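Local coordinates for glycosyltransferase (Streptomyces halstedii, PDB 3WAD), which is a glycosyltransferase of the GT-B clan, with two Rossmann-like halves, each built round a parallel beta-sheet, at residues B[3-8]-B[15-20]; B[236-241]-B[298-303]; B[306-311]-B[330-335]. All coordinates share one frame; numbering follows the deposited sequence.

Contact 1 of 3, residues B[3-8]-B[15-20]; sequences VLMTVF and YNMVPL
Val7 and Thr6, which both lie close to Met17, have their polar groups tied to the neighbouring strand 30-35: Val7 O is hydrogen-bonded to Ser35 OG, and Thr6 OG1 to Ala34 O. No hydrogen bond joins 3-8 to 15-20, and the contact between them is carried by two methionines. Met5 and Met17 reach toward each other tip to tip, with Met5 CE 3.8 Å from Met17 CE. Met5 sends CG anti to its carbonyl carbon (chi1 -53°), extends through chi2 and bends at chi3, which brings its methyl close to the start of helix 18-27, 4.3 Å from Leu20 CD2. The same methyl is 3.9 Å from the carbonyl oxygen Met17 O. In return, Met17 CE lies 3.8 Å from Met5 CB, nearer the root of the other side chain. Val7 and Met17 run past each other in opposite senses, so the thioether meets a flank: Met17 SD is 3.9 Å from Val7 CB, and at 4.1 Å from Thr6 O it passes the backbone as well. Met17 is the N-cap residue of helix 18-27, which packs on the first strand of the N-terminal Rossmann-like sheet; Met5 also touches Val31 and Ile33 on the next strand. Every touching residue is buried, and mostly methyls, methylenes and thioethers meet, with two backbone carbonyl oxygens at the margin; cohesion probably comes mainly from dispersion and the exclusion of water.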
ATOM      1  N   VAL B   3       9.995   0.946 -11.991  1.00 28.40           N
ATOM      2  CA  VAL B   3      10.964   0.657 -10.916  1.00 25.57           C
ATOM      3  C   VAL B   3      10.895  -0.804 -10.565  1.00 25.21           C
ATOM      4  O   VAL B   3       9.857  -1.320 -10.152  1.00 24.47           O
ATOM      5  CB  VAL B   3      10.639   1.452  -9.689  1.00 25.62           C
ATOM      6  CG1 VAL B   3      11.799   1.269  -8.554  1.00 22.34           C
ATOM      7  CG2 VAL B   3      10.399   2.907 -10.035  1.00 24.59           C
ATOM      8  N   LEU B   4      11.987  -1.486 -10.729  1.00 25.00           N
ATOM      9  CA  LEU B   4      12.059  -2.852 -10.302  1.00 26.20           C
ATOM     10  C   LEU B   4      12.715  -2.896  -8.889  1.00 26.09           C
ATOM     11  O   LEU B   4      13.903  -2.647  -8.731  1.00 25.06           O
ATOM     12  CB  LEU B   4      12.817  -3.688 -11.347  1.00 26.59           C
ATOM     13  CG  LEU B   4      13.110  -5.140 -11.064  1.00 27.74           C
ATOM     14  CD1 LEU B   4      11.753  -5.911 -10.854  1.00 31.15           C
ATOM     15  CD2 LEU B   4      13.995  -5.842 -12.120  1.00 29.20           C
ATOM     16  N   MET B   5      11.931  -3.234  -7.882  1.00 24.75           N
ATOM     17  CA  MET B   5      12.450  -3.386  -6.507  1.00 23.64           C
ATOM     18  C   MET B   5      12.604  -4.831  -6.183  1.00 25.16           C
ATOM     19  O   MET B   5      11.744  -5.639  -6.569  1.00 24.49           O
ATOM     20  CB  MET B   5      11.486  -2.780  -5.530  1.00 23.72           C
ATOM     21  CG  MET B   5      11.161  -1.307  -5.930  1.00 24.23           C
ATOM     22  SD  MET B   5      10.125  -0.439  -4.714  1.00 27.67           S
ATOM     23  CE  MET B   5      11.201  -0.326  -3.253  1.00 23.68           C
ATOM     24  N   THR B   6      13.714  -5.199  -5.530  1.00 23.69           N
ATOM     25  CA  THR B   6      13.898  -6.596  -5.293  1.00 24.16           C
ATOM     26  C   THR B   6      14.324  -6.789  -3.814  1.00 23.75           C
ATOM     27  O   THR B   6      15.075  -5.995  -3.271  1.00 23.19           O
ATOM     28  CB  THR B   6      14.791  -7.225  -6.318  1.00 24.01           C
ATOM     29  OG1 THR B   6      14.898  -8.643  -6.074  1.00 27.09           O
ATOM     30  CG2 THR B   6      16.200  -6.558  -6.337  1.00 25.55           C
ATOM     31  N   VAL B   7      13.802  -7.826  -3.185  1.00 23.40           N
ATOM     32  CA  VAL B   7      14.170  -8.133  -1.794  1.00 22.65           C
ATOM     33  C   VAL B   7      14.115  -9.659  -1.663  1.00 21.41           C
ATOM     34  O   VAL B   7      13.209 -10.292  -2.251  1.00 21.25           O
ATOM     35  CB  VAL B   7      13.281  -7.343  -0.779  1.00 20.30           C
ATOM     36  CG1 VAL B   7      11.827  -7.721  -0.951  1.00 22.96           C
ATOM     37  CG2 VAL B   7      13.680  -7.648   0.678  1.00 18.68           C
ATOM     38  N   PHE B   8      15.070 -10.277  -0.938  1.00 22.42           N
ATOM     39  CA  PHE B   8      14.971 -11.708  -0.648  1.00 20.71           C
ATOM     40  C   PHE B   8      13.694 -12.007   0.213  1.00 22.19           C
ATOM     41  O   PHE B   8      13.133 -11.087   0.792  1.00 20.81           O
ATOM     42  CB  PHE B   8      16.257 -12.309  -0.024  1.00 23.35           C
ATOM     43  CG  PHE B   8      16.478 -11.918   1.420  1.00 22.77           C
ATOM     44  CD1 PHE B   8      16.150 -12.815   2.455  1.00 23.11           C
ATOM     45  CD2 PHE B   8      16.910 -10.619   1.769  1.00 25.32           C
ATOM     46  CE1 PHE B   8      16.298 -12.415   3.851  1.00 22.67           C
ATOM     47  CE2 PHE B   8      17.098 -10.219   3.117  1.00 22.88           C
ATOM     48  CZ  PHE B   8      16.814 -11.121   4.160  1.00 23.62           C
ATOM     49  N   TYR B  15       8.957  -5.250   4.495  1.00 18.63           N
ATOM     50  CA  TYR B  15       8.317  -4.078   5.111  1.00 21.15           C
ATOM     51  C   TYR B  15       9.194  -2.829   5.152  1.00 20.94           C
ATOM     52  O   TYR B  15       8.681  -1.680   5.170  1.00 22.34           O
ATOM     53  CB  TYR B  15       7.967  -4.388   6.576  1.00 20.88           C
ATOM     54  CG  TYR B  15       6.833  -5.354   6.719  1.00 23.07           C
ATOM     55  CD1 TYR B  15       6.247  -5.976   5.589  1.00 22.24           C
ATOM     56  CD2 TYR B  15       6.322  -5.614   7.995  1.00 26.50           C
ATOM     57  CE1 TYR B  15       5.179  -6.847   5.739  1.00 26.64           C
ATOM     58  CE2 TYR B  15       5.298  -6.488   8.164  1.00 30.51           C
ATOM     59  CZ  TYR B  15       4.720  -7.091   7.048  1.00 31.68           C
ATOM     60  OH  TYR B  15       3.682  -7.952   7.297  1.00 34.38           O
ATOM     61  N   ASN B  16      10.492  -3.045   5.240  1.00 19.89           N
ATOM     62  CA  ASN B  16      11.449  -1.933   5.234  1.00 21.17           C
ATOM     63  C   ASN B  16      11.242  -1.004   3.958  1.00 22.23           C
ATOM     64  O   ASN B  16      11.403   0.233   4.022  1.00 23.04           O
ATOM     65  CB  ASN B  16      12.871  -2.536   5.276  1.00 19.87           C
ATOM     66  CG  ASN B  16      13.973  -1.472   5.211  1.00 21.70           C
ATOM     67  OD1 ASN B  16      14.759  -1.394   4.247  1.00 25.84           O
ATOM     68  ND2 ASN B  16      14.037  -0.666   6.229  1.00 16.08           N
ATOM     69  N   MET B  17      10.896  -1.620   2.819  1.00 23.15           N
ATOM     70  CA  MET B  17      10.729  -0.879   1.550  1.00 24.67           C
ATOM     71  C   MET B  17       9.309  -0.697   1.065  1.00 24.51           C
ATOM     72  O   MET B  17       9.078  -0.138  -0.001  1.00 24.91           O
ATOM     73  CB  MET B  17      11.593  -1.471   0.469  1.00 24.46           C
ATOM     74  CG  MET B  17      11.496  -2.937   0.245  1.00 27.03           C
ATOM     75  SD  MET B  17      12.839  -3.509  -0.934  1.00 42.05           S
ATOM     76  CE  MET B  17      11.522  -3.858  -1.844  1.00 16.13           C
ATOM     77  N   VAL B  18       8.336  -1.054   1.896  1.00 23.65           N
ATOM     78  CA  VAL B  18       6.956  -0.937   1.491  1.00 21.22           C
ATOM     79  C   VAL B  18       6.461   0.513   1.321  1.00 21.83           C
ATOM     80  O   VAL B  18       5.835   0.799   0.339  1.00 22.06           O
ATOM     81  CB  VAL B  18       5.998  -1.782   2.400  1.00 21.29           C
ATOM     82  CG1 VAL B  18       4.523  -1.241   2.430  1.00 15.70           C
ATOM     83  CG2 VAL B  18       6.034  -3.261   1.958  1.00 19.40           C
ATOM     84  N   PRO B  19       6.681   1.381   2.309  1.00 21.85           N
ATOM     85  CA  PRO B  19       6.298   2.801   2.228  1.00 22.79           C
ATOM     86  C   PRO B  19       6.985   3.452   0.993  1.00 22.98           C
ATOM     87  O   PRO B  19       6.317   4.092   0.203  1.00 22.19           O
ATOM     88  CB  PRO B  19       6.787   3.357   3.577  1.00 20.54           C
ATOM     89  CG  PRO B  19       6.630   2.074   4.537  1.00 21.55           C
ATOM     90  CD  PRO B  19       7.253   1.048   3.642  1.00 22.17           C
ATOM     91  N   LEU B  20       8.242   3.116   0.727  1.00 23.93           N
ATOM     92  CA  LEU B  20       8.917   3.662  -0.505  1.00 23.28           C
ATOM     93  C   LEU B  20       8.278   3.138  -1.832  1.00 23.47           C
ATOM     94  O   LEU B  20       7.986   3.923  -2.736  1.00 24.44           O
ATOM     95  CB  LEU B  20      10.423   3.356  -0.484  1.00 21.71           C
ATOM     96  CG  LEU B  20      11.128   3.948  -1.721  1.00 23.25           C
ATOM     97  CD1 LEU B  20      10.975   5.460  -1.755  1.00 25.58           C
ATOM     98  CD2 LEU B  20      12.528   3.563  -1.889  1.00 25.73           C
TER

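Contact 2 of 3, residues B[236-241]-B[298-303]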
ATOM      1  N   PRO B 236      -7.619  -2.953  17.886  1.00 42.02           N
ATOM      2  CA  PRO B 236      -8.473  -3.687  18.839  1.00 42.77           C
ATOM      3  C   PRO B 236      -9.307  -2.737  19.701  1.00 42.49           C
ATOM      4  O   PRO B 236      -8.975  -1.542  19.838  1.00 41.60           O
ATOM      5  CB  PRO B 236      -7.474  -4.492  19.679  1.00 42.75           C
ATOM      6  CG  PRO B 236      -6.262  -3.621  19.728  1.00 42.71           C
ATOM      7  CD  PRO B 236      -6.216  -2.920  18.341  1.00 42.69           C
ATOM      8  N   ASP B 237     -10.393  -3.260  20.258  1.00 43.15           N
ATOM      9  CA  ASP B 237     -11.315  -2.446  21.021  1.00 43.77           C
ATOM     10  C   ASP B 237     -10.587  -1.738  22.145  1.00 43.60           C
ATOM     11  O   ASP B 237     -10.789  -0.566  22.413  1.00 43.95           O
ATOM     12  CB  ASP B 237     -12.389  -3.340  21.632  1.00 45.03           C
ATOM     13  CG  ASP B 237     -13.602  -3.509  20.731  1.00 47.98           C
ATOM     14  OD1 ASP B 237     -14.418  -4.437  20.952  1.00 50.68           O
ATOM     15  OD2 ASP B 237     -13.765  -2.705  19.803  1.00 53.92           O
ATOM     16  N   TRP B 238      -9.713  -2.457  22.806  1.00 43.82           N
ATOM     17  CA  TRP B 238      -9.121  -1.942  24.013  1.00 44.46           C
ATOM     18  C   TRP B 238      -8.202  -0.729  23.737  1.00 46.55           C
ATOM     19  O   TRP B 238      -8.129   0.189  24.567  1.00 46.77           O
ATOM     20  CB  TRP B 238      -8.440  -3.092  24.762  1.00 43.52           C
ATOM     21  CG  TRP B 238      -7.315  -3.647  24.037  1.00 39.56           C
ATOM     22  CD1 TRP B 238      -7.283  -4.802  23.288  1.00 37.63           C
ATOM     23  CD2 TRP B 238      -6.010  -3.064  23.951  1.00 35.79           C
ATOM     24  NE1 TRP B 238      -6.021  -4.971  22.757  1.00 35.68           N
ATOM     25  CE2 TRP B 238      -5.227  -3.917  23.147  1.00 35.79           C
ATOM     26  CE3 TRP B 238      -5.424  -1.900  24.492  1.00 37.37           C
ATOM     27  CZ2 TRP B 238      -3.893  -3.652  22.869  1.00 35.94           C
ATOM     28  CZ3 TRP B 238      -4.106  -1.633  24.217  1.00 38.21           C
ATOM     29  CH2 TRP B 238      -3.349  -2.516  23.407  1.00 36.60           C
ATOM     30  N   LEU B 239      -7.541  -0.702  22.564  1.00 48.38           N
ATOM     31  CA  LEU B 239      -6.824   0.502  22.083  1.00 50.22           C
ATOM     32  C   LEU B 239      -7.735   1.686  21.772  1.00 52.52           C
ATOM     33  O   LEU B 239      -7.281   2.824  21.656  1.00 53.28           O
ATOM     34  CB  LEU B 239      -5.975   0.210  20.846  1.00 49.49           C
ATOM     35  CG  LEU B 239      -4.476   0.019  21.054  1.00 48.23           C
ATOM     36  CD1 LEU B 239      -3.777  -0.241  19.769  1.00 44.98           C
ATOM     37  CD2 LEU B 239      -3.900   1.229  21.728  1.00 46.64           C
ATOM     38  N   ARG B 240      -9.021   1.440  21.614  1.00 55.18           N
ATOM     39  CA  ARG B 240      -9.886   2.496  21.114  1.00 57.67           C
ATOM     40  C   ARG B 240     -10.327   3.399  22.249  1.00 59.17           C
ATOM     41  O   ARG B 240     -10.728   4.547  22.022  1.00 59.57           O
ATOM     42  CB  ARG B 240     -11.065   1.919  20.310  1.00 57.45           C
ATOM     43  CG  ARG B 240     -10.714   1.743  18.821  1.00 59.42           C
ATOM     44  CD  ARG B 240     -11.115   0.357  18.236  1.00 62.01           C
ATOM     45  NE  ARG B 240     -12.457   0.217  17.631  1.00 63.19           N
ATOM     46  CZ  ARG B 240     -13.466   1.099  17.677  1.00 64.18           C
ATOM     47  NH1 ARG B 240     -13.373   2.258  18.329  1.00 62.81           N
ATOM     48  NH2 ARG B 240     -14.601   0.816  17.041  1.00 64.15           N
ATOM     49  N   GLU B 241     -10.192   2.890  23.472  1.00 61.17           N
ATOM     50  CA  GLU B 241     -10.652   3.567  24.677  1.00 63.32           C
ATOM     51  C   GLU B 241      -9.638   4.583  25.205  1.00 64.49           C
ATOM     52  O   GLU B 241      -8.451   4.274  25.356  1.00 65.40           O
ATOM     53  CB  GLU B 241     -10.951   2.534  25.776  1.00 63.61           C
ATOM     54  CG  GLU B 241     -11.714   1.269  25.296  1.00 65.43           C
ATOM     55  CD  GLU B 241     -11.928   0.217  26.406  1.00 67.55           C
ATOM     56  OE1 GLU B 241     -11.523   0.463  27.566  1.00 68.36           O
ATOM     57  OE2 GLU B 241     -12.514  -0.861  26.128  1.00 68.74           O
ATOM     58  N   ASN B 298      -1.703  -5.106  36.108  1.00 46.42           N
ATOM     59  CA  ASN B 298      -1.602  -3.987  35.202  1.00 43.02           C
ATOM     60  C   ASN B 298      -0.948  -4.368  33.852  1.00 41.61           C
ATOM     61  O   ASN B 298      -0.559  -3.457  33.088  1.00 40.48           O
ATOM     62  CB  ASN B 298      -0.762  -2.909  35.888  1.00 43.23           C
ATOM     63  CG  ASN B 298       0.670  -3.373  36.140  1.00 38.10           C
ATOM     64  OD1 ASN B 298       0.895  -4.555  36.368  1.00 36.51           O
ATOM     65  ND2 ASN B 298       1.640  -2.464  36.011  1.00 34.79           N
ATOM     66  N   VAL B 299      -0.793  -5.671  33.596  1.00 39.29           N
ATOM     67  CA  VAL B 299      -0.243  -6.194  32.325  1.00 39.38           C
ATOM     68  C   VAL B 299      -1.309  -6.732  31.378  1.00 40.31           C
ATOM     69  O   VAL B 299      -2.000  -7.667  31.748  1.00 41.43           O
ATOM     70  CB  VAL B 299       0.752  -7.405  32.553  1.00 39.02           C
ATOM     71  CG1 VAL B 299       1.248  -8.009  31.252  1.00 35.23           C
ATOM     72  CG2 VAL B 299       1.945  -6.986  33.425  1.00 39.06           C
ATOM     73  N   ARG B 300      -1.382  -6.232  30.139  1.00 39.83           N
ATOM     74  CA  ARG B 300      -2.159  -6.908  29.075  1.00 38.91           C
ATOM     75  C   ARG B 300      -1.273  -7.672  28.124  1.00 38.20           C
ATOM     76  O   ARG B 300      -0.371  -7.097  27.487  1.00 38.43           O
ATOM     77  CB  ARG B 300      -2.995  -5.901  28.273  1.00 39.30           C
ATOM     78  CG  ARG B 300      -3.711  -6.539  27.062  1.00 39.86           C
ATOM     79  CD  ARG B 300      -4.423  -5.469  26.228  1.00 44.27           C
ATOM     80  NE  ARG B 300      -5.156  -4.504  27.057  1.00 40.56           N
ATOM     81  CZ  ARG B 300      -6.466  -4.613  27.360  1.00 44.33           C
ATOM     82  NH1 ARG B 300      -7.208  -5.622  26.895  1.00 40.19           N
ATOM     83  NH2 ARG B 300      -7.051  -3.708  28.132  1.00 40.07           N
ATOM     84  N   ALA B 301      -1.506  -8.950  27.992  1.00 38.12           N
ATOM     85  CA  ALA B 301      -0.674  -9.757  27.085  1.00 39.93           C
ATOM     86  C   ALA B 301      -1.410  -9.886  25.747  1.00 41.46           C
ATOM     87  O   ALA B 301      -2.609 -10.061  25.720  1.00 42.99           O
ATOM     88  CB  ALA B 301      -0.377 -11.099  27.655  1.00 39.93           C
ATOM     89  N   VAL B 302      -0.694  -9.767  24.638  1.00 41.92           N
ATOM     90  CA  VAL B 302      -1.328  -9.590  23.334  1.00 42.62           C
ATOM     91  C   VAL B 302      -0.348 -10.291  22.385  1.00 42.58           C
ATOM     92  O   VAL B 302       0.849 -10.199  22.589  1.00 43.24           O
ATOM     93  CB  VAL B 302      -1.445  -8.088  23.154  1.00 43.07           C
ATOM     94  CG1 VAL B 302      -0.674  -7.634  21.989  1.00 43.64           C
ATOM     95  CG2 VAL B 302      -2.880  -7.636  23.268  1.00 41.09           C
ATOM     96  N   ASP B 303      -0.788 -11.084  21.422  1.00 42.36           N
ATOM     97  CA  ASP B 303       0.229 -11.760  20.594  1.00 42.99           C
ATOM     98  C   ASP B 303       0.881 -10.768  19.616  1.00 41.34           C
ATOM     99  O   ASP B 303       1.995 -10.985  19.192  1.00 40.10           O
ATOM    100  CB  ASP B 303      -0.347 -12.936  19.823  1.00 43.93           C
ATOM    101  CG  ASP B 303      -1.411 -12.501  18.837  1.00 49.84           C
ATOM    102  OD1 ASP B 303      -2.315 -11.719  19.237  1.00 57.23           O
ATOM    103  OD2 ASP B 303      -1.376 -12.947  17.662  1.00 55.80           O
TER
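Trp238 and Arg300 lie flat against each other, the guanidinium plane tilted only 3° from the indole and the two centres 4.0 Å apart. The side chains slide past one another in opposite directions, so the arginine is laid along the bicycle from its middle to its root. Arg300 CD is over the centre of the ring system, 3.5 Å from Trp238 CE2, and its hydrogens make a CH-pi contact with the five-membered ring. NE follows over the ring fusion, 3.5 Å from Trp238 CD2, and NH1 ends 3.5 Å from Trp238 CG, beside the CB stem. The cation-pi geometry is therefore displaced: Arg300 CZ is 4.0 Å from the centroid of the five-membered ring and 30° off its normal. After two extended torsions, a bend at chi3 (-44°) carries NE back along the indole, and a roughly perpendicular turn about the CD-NE bond lays the guanidinium flat on it.

Pro236 CG and Leu239 CG lie toward the rim of the opposite indole face, so the tryptophan is held between its own segment and the arginine. Val302 approaches obliquely on the NE1 and CZ2 side of the indole, its CG2 4.1 Å from Trp238 CZ2. Glu241 OE1 is 6.1 Å from Arg300 NH2, where its charge may still favour the cation without a contact.

Alternate residues of strand 299-302, Arg300 and Val302, thus face the short helix 237-240. This strand is at one end of the C-terminal parallel sheet, bonded to strand 279-283, whose Val281 also touches Trp238. Leu239 packs on helix 307-310, while Arg240 NH2 is hydrogen-bonded to Pro52 O of the second subunit.

Contact 3 of 3, residues B[306-311]-B[330-335]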
ATOM      1  N   PRO B 306      -0.250  -3.234  16.758  1.00 37.03           N
ATOM      2  CA  PRO B 306       0.215  -2.139  15.850  1.00 34.98           C
ATOM      3  C   PRO B 306       0.821  -0.933  16.607  1.00 33.25           C
ATOM      4  O   PRO B 306       0.108  -0.126  17.215  1.00 33.04           O
ATOM      5  CB  PRO B 306      -1.045  -1.770  15.080  1.00 35.71           C
ATOM      6  CG  PRO B 306      -2.224  -2.118  16.056  1.00 36.03           C
ATOM      7  CD  PRO B 306      -1.724  -3.386  16.757  1.00 37.38           C
ATOM      8  N   LEU B 307       2.150  -0.819  16.550  1.00 31.66           N
ATOM      9  CA  LEU B 307       2.919   0.146  17.316  1.00 30.98           C
ATOM     10  C   LEU B 307       2.472   1.569  17.052  1.00 30.96           C
ATOM     11  O   LEU B 307       2.468   2.403  17.940  1.00 29.71           O
ATOM     12  CB  LEU B 307       4.400   0.056  16.936  1.00 29.98           C
ATOM     13  CG  LEU B 307       5.370  -0.694  17.844  1.00 35.04           C
ATOM     14  CD1 LEU B 307       4.709  -1.492  18.979  1.00 36.17           C
ATOM     15  CD2 LEU B 307       6.327  -1.523  17.020  1.00 34.94           C
ATOM     16  N   HIS B 308       2.142   1.865  15.791  1.00 31.09           N
ATOM     17  CA  HIS B 308       1.747   3.217  15.455  1.00 29.97           C
ATOM     18  C   HIS B 308       0.421   3.487  16.098  1.00 30.17           C
ATOM     19  O   HIS B 308       0.154   4.619  16.327  1.00 30.52           O
ATOM     20  CB  HIS B 308       1.639   3.409  13.951  1.00 31.21           C
ATOM     21  CG  HIS B 308       0.784   2.375  13.286  1.00 31.27           C
ATOM     22  ND1 HIS B 308      -0.503   2.625  12.856  1.00 36.42           N
ATOM     23  CD2 HIS B 308       1.039   1.078  12.987  1.00 26.79           C
ATOM     24  CE1 HIS B 308      -1.012   1.520  12.324  1.00 32.24           C
ATOM     25  NE2 HIS B 308      -0.091   0.567  12.389  1.00 30.92           N
ATOM     26  N   ALA B 309      -0.417   2.487  16.435  1.00 30.31           N
ATOM     27  CA  ALA B 309      -1.678   2.861  17.211  1.00 29.76           C
ATOM     28  C   ALA B 309      -1.427   2.973  18.698  1.00 29.97           C
ATOM     29  O   ALA B 309      -2.023   3.837  19.381  1.00 27.44           O
ATOM     30  CB  ALA B 309      -2.844   1.914  16.979  1.00 29.62           C
ATOM     31  N   LEU B 310      -0.504   2.126  19.166  1.00 29.44           N
ATOM     32  CA  LEU B 310      -0.122   2.054  20.588  1.00 31.22           C
ATOM     33  C   LEU B 310       0.830   3.198  21.023  1.00 31.34           C
ATOM     34  O   LEU B 310       0.564   3.885  22.005  1.00 32.79           O
ATOM     35  CB  LEU B 310       0.512   0.661  20.914  1.00 29.99           C
ATOM     36  CG  LEU B 310       0.923   0.411  22.386  1.00 31.61           C
ATOM     37  CD1 LEU B 310      -0.240   0.522  23.390  1.00 30.17           C
ATOM     38  CD2 LEU B 310       1.565  -0.986  22.483  1.00 31.17           C
ATOM     39  N   LEU B 311       1.946   3.374  20.329  1.00 31.49           N
ATOM     40  CA  LEU B 311       2.991   4.247  20.861  1.00 32.93           C
ATOM     41  C   LEU B 311       2.601   5.705  21.171  1.00 33.66           C
ATOM     42  O   LEU B 311       3.194   6.281  22.043  1.00 33.38           O
ATOM     43  CB  LEU B 311       4.276   4.205  20.020  1.00 32.09           C
ATOM     44  CG  LEU B 311       5.069   2.909  20.095  1.00 33.06           C
ATOM     45  CD1 LEU B 311       6.215   3.100  19.201  1.00 32.20           C
ATOM     46  CD2 LEU B 311       5.545   2.619  21.562  1.00 33.88           C
ATOM     47  N   ILE B 330      11.331   6.529  17.422  1.00 26.42           N
ATOM     48  CA  ILE B 330      11.800   7.831  16.864  1.00 26.85           C
ATOM     49  C   ILE B 330      10.615   8.674  16.415  1.00 27.86           C
ATOM     50  O   ILE B 330      10.484   9.852  16.820  1.00 28.53           O
ATOM     51  CB  ILE B 330      12.758   7.656  15.703  1.00 26.59           C
ATOM     52  CG1 ILE B 330      14.070   7.078  16.206  1.00 23.06           C
ATOM     53  CG2 ILE B 330      13.057   9.045  14.983  1.00 28.63           C
ATOM     54  CD1 ILE B 330      15.068   7.080  15.174  1.00 22.68           C
ATOM     55  N   ARG B 331       9.744   8.084  15.589  1.00 25.89           N
ATOM     56  CA  ARG B 331       8.658   8.818  14.980  1.00 27.18           C
ATOM     57  C   ARG B 331       7.625   9.321  16.015  1.00 27.41           C
ATOM     58  O   ARG B 331       7.074  10.416  15.881  1.00 25.88           O
ATOM     59  CB  ARG B 331       7.975   7.957  13.896  1.00 27.45           C
ATOM     60  CG  ARG B 331       6.700   8.513  13.348  1.00 27.00           C
ATOM     61  CD  ARG B 331       6.112   7.579  12.324  1.00 29.29           C
ATOM     62  NE  ARG B 331       5.052   8.238  11.573  1.00 34.91           N
ATOM     63  CZ  ARG B 331       4.238   7.623  10.709  1.00 37.65           C
ATOM     64  NH1 ARG B 331       4.331   6.289  10.504  1.00 34.09           N
ATOM     65  NH2 ARG B 331       3.290   8.337  10.085  1.00 35.06           N
ATOM     66  N   TYR B 332       7.354   8.512  17.042  1.00 26.92           N
ATOM     67  CA  TYR B 332       6.403   8.887  18.076  1.00 26.24           C
ATOM     68  C   TYR B 332       7.105   9.553  19.310  1.00 26.32           C
ATOM     69  O   TYR B 332       6.433   9.922  20.262  1.00 25.79           O
ATOM     70  CB  TYR B 332       5.446   7.704  18.442  1.00 26.13           C
ATOM     71  CG  TYR B 332       4.662   7.306  17.203  1.00 27.90           C
ATOM     72  CD1 TYR B 332       3.668   8.179  16.661  1.00 28.62           C
ATOM     73  CD2 TYR B 332       5.010   6.161  16.479  1.00 25.49           C
ATOM     74  CE1 TYR B 332       3.015   7.872  15.444  1.00 31.70           C
ATOM     75  CE2 TYR B 332       4.344   5.828  15.296  1.00 29.49           C
ATOM     76  CZ  TYR B 332       3.373   6.690  14.779  1.00 29.66           C
ATOM     77  OH  TYR B 332       2.742   6.354  13.641  1.00 36.04           O
ATOM     78  N   GLY B 333       8.426   9.724  19.280  1.00 26.00           N
ATOM     79  CA  GLY B 333       9.123  10.504  20.366  1.00 26.63           C
ATOM     80  C   GLY B 333       9.086   9.772  21.722  1.00 27.19           C
ATOM     81  O   GLY B 333       8.785  10.361  22.784  1.00 26.67           O
ATOM     82  N   VAL B 334       9.351   8.462  21.707  1.00 27.63           N
ATOM     83  CA  VAL B 334       9.063   7.656  22.900  1.00 27.45           C
ATOM     84  C   VAL B 334      10.395   7.162  23.457  1.00 28.50           C
ATOM     85  O   VAL B 334      11.175   6.576  22.728  1.00 26.60           O
ATOM     86  CB  VAL B 334       8.067   6.446  22.590  1.00 29.35           C
ATOM     87  CG1 VAL B 334       7.790   5.597  23.840  1.00 28.57           C
ATOM     88  CG2 VAL B 334       6.699   6.962  22.028  1.00 27.18           C
ATOM     89  N   PRO B 335      10.653   7.389  24.755  1.00 28.48           N
ATOM     90  CA  PRO B 335      11.874   6.845  25.351  1.00 29.04           C
ATOM     91  C   PRO B 335      11.927   5.323  25.275  1.00 28.62           C
ATOM     92  O   PRO B 335      10.897   4.645  25.255  1.00 29.18           O
ATOM     93  CB  PRO B 335      11.778   7.269  26.806  1.00 28.97           C
ATOM     94  CG  PRO B 335      10.872   8.432  26.828  1.00 28.85           C
ATOM     95  CD  PRO B 335       9.845   8.125  25.745  1.00 30.14           C
TER
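His308 and Tyr332 make the closest approach between 306-311 and 330-335: Tyr332 OH is 3.2 Å from His308 CB, with no hydrogen bond between the two residues. The tyrosine ring passes obliquely alongside the helix, its CE2 3.7 Å from His308 CA. Nearer its root, Tyr332 CB is 4.0 Å from Leu311 CB. Two residues on, Val334 CG2 touches both Leu311 O (3.6 Å) and Leu311 CB (4.2 Å).

Behind this first shell, Tyr332 CG stands anti to the carbonyl carbon (chi1 -61°), which sends the ring along helix 307-310 toward His308, and Arg331 CG lies over the centre of one ring face. Helix 323-332 ends in a Schellman motif at Gly333, whose positive phi (68°) turns the chain so that Val334 also faces Leu311 before strand 336-338 begins. On the other side, Pro306 O receives both Ala309 N and Leu310 N, fixing the first turn of helix 307-310.

The phenol hydroxyl is hydrogen-bonded to Glu30 OE1 of the second subunit, which also forms a salt bridge with Arg331 NH2. Packed on His308 CB yet bonded across the interface, this hydroxyl lets Tyr332 serve both the contact within the chain and the dimer.

The three contacts follow in series along the chain; none nests within or crosses another. Contact 1 closes a short, largely helical connection between the first strand and helix 18-27 of the N-terminal half. Contact 2 closes a much longer loop, bringing the helix that precedes strand 247-251 back to the edge strand 299-302 of the C-terminal sheet. Contact 3 opens soon afterwards and spans strand 314-319, joining helix 307-310 to the end of helix 323-332. Contacts 2 and 3 touch through Leu239, whose CD1 is 3.6 Å from Ala309 CB. Contact 1 stands apart, its centre about 23 Å from that of contact 3.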